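Local coordinates for methyl-accepting chemotaxis protein (Vibrio parahaemolyticus, PDB 4EXO) that probably senses small molecules such as pyruvate through a periplasmic Cache (PAS-like) domain and relays the signal for chemotaxis, at residues K30-S35 and G39-A44; A20-G25 and L125-Y130. One frame throughout, in Å; residues are numbered along the deposited sequence. Where two conformers were deposited one is given.

Contact 1 of 2, residues K30-S35 and G39-A44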
# COMPACT_ATOMS: atom_id res chain seq x y z
N LYS A 30 8.11 -8.27 -4.40
CA LYS A 30 9.58 -8.35 -4.51
C LYS A 30 10.18 -9.77 -4.32
O LYS A 30 11.07 -10.17 -5.08
CB LYS A 30 10.23 -7.30 -3.60
CG LYS A 30 11.72 -7.18 -3.80
CD LYS A 30 12.25 -5.85 -3.26
CE LYS A 30 13.75 -5.70 -3.63
NZ LYS A 30 14.56 -6.70 -2.92
N PRO A 31 9.71 -10.53 -3.31
CA PRO A 31 10.24 -11.90 -3.12
C PRO A 31 10.06 -12.73 -4.39
O PRO A 31 11.00 -13.40 -4.85
CB PRO A 31 9.35 -12.47 -2.02
CG PRO A 31 8.92 -11.25 -1.23
CD PRO A 31 8.72 -10.18 -2.27
N LEU A 32 8.87 -12.62 -5.00
CA LEU A 32 8.59 -13.31 -6.26
C LEU A 32 9.40 -12.80 -7.45
O LEU A 32 9.97 -13.60 -8.23
CB LEU A 32 7.10 -13.21 -6.57
CG LEU A 32 6.11 -13.97 -5.69
CD1 LEU A 32 4.67 -13.45 -5.92
CD2 LEU A 32 6.16 -15.48 -5.92
N TYR A 33 9.46 -11.48 -7.60
CA TYR A 33 10.19 -10.83 -8.69
C TYR A 33 11.67 -11.21 -8.63
O TYR A 33 12.24 -11.60 -9.65
CB TYR A 33 10.05 -9.32 -8.55
CG TYR A 33 10.54 -8.48 -9.72
CD1 TYR A 33 9.85 -8.49 -10.95
CD2 TYR A 33 11.63 -7.62 -9.58
CE1 TYR A 33 10.27 -7.69 -12.03
CE2 TYR A 33 12.07 -6.81 -10.66
CZ TYR A 33 11.37 -6.86 -11.88
OH TYR A 33 11.77 -6.04 -12.92
N ASP A 34 12.27 -11.08 -7.45
CA ASP A 34 13.69 -11.34 -7.25
C ASP A 34 14.06 -12.81 -7.52
O ASP A 34 15.11 -13.07 -8.11
CB ASP A 34 14.15 -10.90 -5.85
CG ASP A 34 14.24 -9.38 -5.71
OD1 ASP A 34 14.14 -8.64 -6.72
OD2 ASP A 34 14.41 -8.88 -4.58
N SER A 35 13.21 -13.75 -7.10
CA SER A 35 13.45 -15.19 -7.27
C SER A 35 12.91 -15.80 -8.57
O SER A 35 12.98 -17.02 -8.75
CB SER A 35 12.86 -15.97 -6.09
OG SER A 35 11.44 -15.96 -6.12
N GLY A 39 9.92 -16.07 -15.81
CA GLY A 39 8.49 -15.80 -15.76
C GLY A 39 7.72 -16.75 -14.87
O GLY A 39 6.49 -16.63 -14.77
N SER A 40 8.43 -17.66 -14.21
CA SER A 40 7.83 -18.64 -13.29
C SER A 40 6.87 -18.03 -12.26
O SER A 40 5.87 -18.66 -11.88
CB SER A 40 8.91 -19.45 -12.55
OG SER A 40 9.79 -18.62 -11.78
N ASN A 41 7.16 -16.82 -11.80
CA ASN A 41 6.44 -16.25 -10.67
C ASN A 41 5.43 -15.17 -11.06
O ASN A 41 4.79 -14.57 -10.18
CB ASN A 41 7.44 -15.69 -9.65
CG ASN A 41 8.10 -16.79 -8.83
OD1 ASN A 41 7.55 -17.89 -8.66
ND2 ASN A 41 9.28 -16.49 -8.29
N LYS A 42 5.29 -14.91 -12.36
CA LYS A 42 4.43 -13.82 -12.84
C LYS A 42 2.99 -14.06 -12.43
O LYS A 42 2.29 -13.13 -11.99
CB LYS A 42 4.50 -13.69 -14.35
CG LYS A 42 5.71 -12.98 -14.91
CD LYS A 42 5.58 -13.07 -16.42
CE LYS A 42 6.33 -12.02 -17.16
NZ LYS A 42 6.10 -12.26 -18.64
N GLN A 43 2.53 -15.31 -12.56
CA GLN A 43 1.16 -15.63 -12.22
C GLN A 43 0.88 -15.36 -10.75
O GLN A 43 -0.17 -14.78 -10.40
CB GLN A 43 0.80 -17.09 -12.58
CG GLN A 43 -0.61 -17.46 -12.20
CD GLN A 43 -1.66 -16.65 -12.99
OE1 GLN A 43 -1.51 -16.42 -14.19
NE2 GLN A 43 -2.71 -16.19 -12.29
N ALA A 44 1.79 -15.78 -9.88
CA ALA A 44 1.61 -15.54 -8.44
C ALA A 44 1.64 -14.03 -8.10
O ALA A 44 0.91 -13.56 -7.19
CB ALA A 44 2.68 -16.30 -7.64

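Contact 2 of 2, residues A20-G25 and L125-Y130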
# COMPACT_ATOMS: atom_id res chain seq x y z
N ALA A 20 3.93 6.24 -2.86
CA ALA A 20 3.83 5.31 -1.72
C ALA A 20 3.06 4.04 -2.08
O ALA A 20 3.50 2.92 -1.80
CB ALA A 20 3.17 5.99 -0.49
N TYR A 21 1.89 4.22 -2.68
CA TYR A 21 1.08 3.05 -3.07
C TYR A 21 1.84 2.19 -4.06
O TYR A 21 1.81 0.97 -3.96
CB TYR A 21 -0.23 3.50 -3.73
CG TYR A 21 -1.13 4.36 -2.81
CD1 TYR A 21 -1.20 4.09 -1.44
CD2 TYR A 21 -1.91 5.39 -3.33
CE1 TYR A 21 -2.03 4.83 -0.60
CE2 TYR A 21 -2.75 6.14 -2.50
CZ TYR A 21 -2.80 5.85 -1.15
OH TYR A 21 -3.60 6.60 -0.31
N MSE A 22 2.52 2.84 -5.03
CA MSE A 22 3.30 2.08 -6.00
C MSE A 22 4.40 1.28 -5.27
O MSE A 22 4.62 0.11 -5.59
CB MSE A 22 3.94 2.99 -7.07
CG MSE A 22 4.80 2.23 -8.11
SE MSE A 22 3.83 0.81 -9.11
CE MSE A 22 2.35 1.90 -9.69
N MSE A 23 5.10 1.92 -4.34
CA MSE A 23 6.12 1.22 -3.55
C MSE A 23 5.56 -0.01 -2.86
O MSE A 23 6.19 -1.06 -2.86
CB MSE A 23 6.76 2.13 -2.49
CG MSE A 23 7.94 1.44 -1.86
SE MSE A 23 8.83 2.62 -0.58
CE MSE A 23 9.80 3.84 -1.75
N MSE A 24 4.35 0.09 -2.32
CA MSE A 24 3.74 -1.07 -1.67
C MSE A 24 3.51 -2.23 -2.61
O MSE A 24 3.75 -3.38 -2.24
CB MSE A 24 2.44 -0.67 -0.98
CG MSE A 24 2.67 0.38 0.08
SE MSE A 24 1.10 0.64 1.19
CE MSE A 24 1.01 -1.06 2.10
N GLY A 25 3.04 -1.93 -3.82
CA GLY A 25 2.79 -2.97 -4.80
C GLY A 25 4.10 -3.64 -5.26
O GLY A 25 4.21 -4.85 -5.28
N LEU A 125 -5.55 10.72 -12.44
CA LEU A 125 -4.11 10.94 -12.53
C LEU A 125 -3.43 9.60 -12.30
O LEU A 125 -3.51 9.05 -11.22
CB LEU A 125 -3.63 11.98 -11.52
CG LEU A 125 -2.09 12.14 -11.39
CD1 LEU A 125 -1.49 12.56 -12.74
CD2 LEU A 125 -1.79 13.17 -10.31
N GLY A 126 -2.79 9.07 -13.33
CA GLY A 126 -2.12 7.76 -13.24
C GLY A 126 -0.66 7.90 -12.91
O GLY A 126 -0.07 8.96 -13.15
N TYR A 127 -0.09 6.86 -12.34
CA TYR A 127 1.32 6.83 -11.97
C TYR A 127 1.81 5.40 -12.27
O TYR A 127 1.19 4.42 -11.86
CB TYR A 127 1.57 7.22 -10.50
CG TYR A 127 3.05 7.07 -10.18
CD1 TYR A 127 3.98 7.91 -10.77
CD2 TYR A 127 3.50 6.00 -9.39
CE1 TYR A 127 5.36 7.74 -10.53
CE2 TYR A 127 4.87 5.83 -9.13
CZ TYR A 127 5.79 6.70 -9.73
OH TYR A 127 7.12 6.56 -9.49
N ALA A 128 2.87 5.28 -13.06
CA ALA A 128 3.42 3.98 -13.47
C ALA A 128 4.97 3.88 -13.30
O ALA A 128 5.72 4.90 -13.45
CB ALA A 128 2.98 3.66 -14.93
N GLU A 129 5.41 2.67 -12.92
CA GLU A 129 6.82 2.34 -12.80
C GLU A 129 7.12 1.12 -13.67
O GLU A 129 6.27 0.23 -13.84
CB GLU A 129 7.22 2.11 -11.33
CG GLU A 129 7.48 3.43 -10.56
CD GLU A 129 7.90 3.24 -9.06
OE1 GLU A 129 8.18 2.05 -8.66
OE2 GLU A 129 7.91 4.28 -8.32
N TYR A 130 8.30 1.11 -14.27
CA TYR A 130 8.66 0.04 -15.21
C TYR A 130 9.46 -1.05 -14.49
O TYR A 130 10.44 -0.74 -13.78
CB TYR A 130 9.46 0.63 -16.38
CG TYR A 130 9.83 -0.41 -17.44
CD1 TYR A 130 8.85 -1.22 -18.00
CD2 TYR A 130 11.15 -0.57 -17.86
CE1 TYR A 130 9.17 -2.18 -18.98
CE2 TYR A 130 11.49 -1.53 -18.83
CZ TYR A 130 10.49 -2.34 -19.38
OH TYR A 130 10.80 -3.29 -20.33

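Contact 1 of 2, residues K30-S35 and G39-A44
L32 and N41 meet where the short helix 30-34 faces the turn that leads into helix 42-51. Along 30-35, the first charged group is K30, whose NZ reaches one helical turn ahead to D34 OD2 in a salt bridge of 2.7 Å and so clips the outer face of the helix. P31 packs on A51 of the second subunit.

L32 is the main residue of 30-35. Its backbone oxygen takes a hydrogen bond from N41 ND2 at 3.0 Å, with an N-H...O angle of 157°; the donor comes in the plane of the carbonyl, on a lone pair, and L32 O lies close to the amide plane of N41. The side chains cross obliquely, and CD2 of L32 rests on CG of N41 at 3.7 Å. The other methyl, CD1, goes to A44 CB at 3.9 Å, while A45 and I48 further along helix 42-51 also touch the leucine.

At S35 the hydroxyl sits between the backbone N and the carbonyl carbon (chi1 71°), which lets OG donate back to P31 O at 2.9 Å; S35 N bonds to the same oxygen from the opposite face of its plane. S35 OG also lies 3.1 Å from N41 ND2.

In the other segment, G39 to K42 form a type I beta turn, and D36 OD1 accepts from N41 N. What results is a short loop-and-turn connection between helices 30-34 and 42-51 at the surface of this Cache domain, where the asparagine amide bonds a carbonyl of the preceding helix.

Contact 2 of 2, residues A20-G25 and L125-Y130
M22, a selenomethionine, packs its bent side chain against the edge of the Y127 ring and alongside the E129 carboxylate of strand 120-131, in the helix-on-sheet packing of a PAS-like Cache domain. The long helix 2-28 runs across the antiparallel sheet, its local axis 9.3 Å from that of the strand and inclined by 39°. M22 points at the strand from the helix, and L138 and T140 of the neighbouring strand 136-143, together with F60, surround it.

CB of M22 meets the Y127 ring at its edge, near the ring plane, 3.6 Å from CE2. With CG set anti to the backbone N (chi1 179°) and the chain folded back at the next two torsions, CG comes against the E129 carboxylate, 3.4 Å from CD, and the methyl CE turns in to sit 3.5 Å from Y127 O. The selenomethionine and glutamate side chains run past each other in opposite directions. On the far face of the strand, A128 points away from the helix and packs on L98 and S102 of helix 94-104.

Y127 and E129 lie on the same side of the strand. The tyrosine hydroxyl is hydrogen-bonded to K19 NZ, one turn back on the helix. Y127 OH also donates to E129 OE2 at 2.7 Å; OE2 lies in the plane of the tyrosine ring and takes the bond on its anti lone pair.

Overall arrangement
The two contacts share a single Cache domain, centres about 18 Å and nearest atoms about 5 Å apart. Along the chain, contact 1 is nested inside the loop that contact 2 closes: helix 2-28 comes first, helices 30-34 and 42-51 follow, and strand 120-131 arrives later to pack against helix 2-28. Contact 2 is buried, about 7 Å from the chain's centre; contact 1, at the surface, is about 19 Å out. Contact 1 joins helices 30-34 and 42-51; contact 2 sets helix 2-28 on the sheet, and residues of both touch the second subunit. Strand 120-131 also gives K124 to the pyruvate pocket, and the A128 side chain of contact 2 is about 8 Å from the ligand.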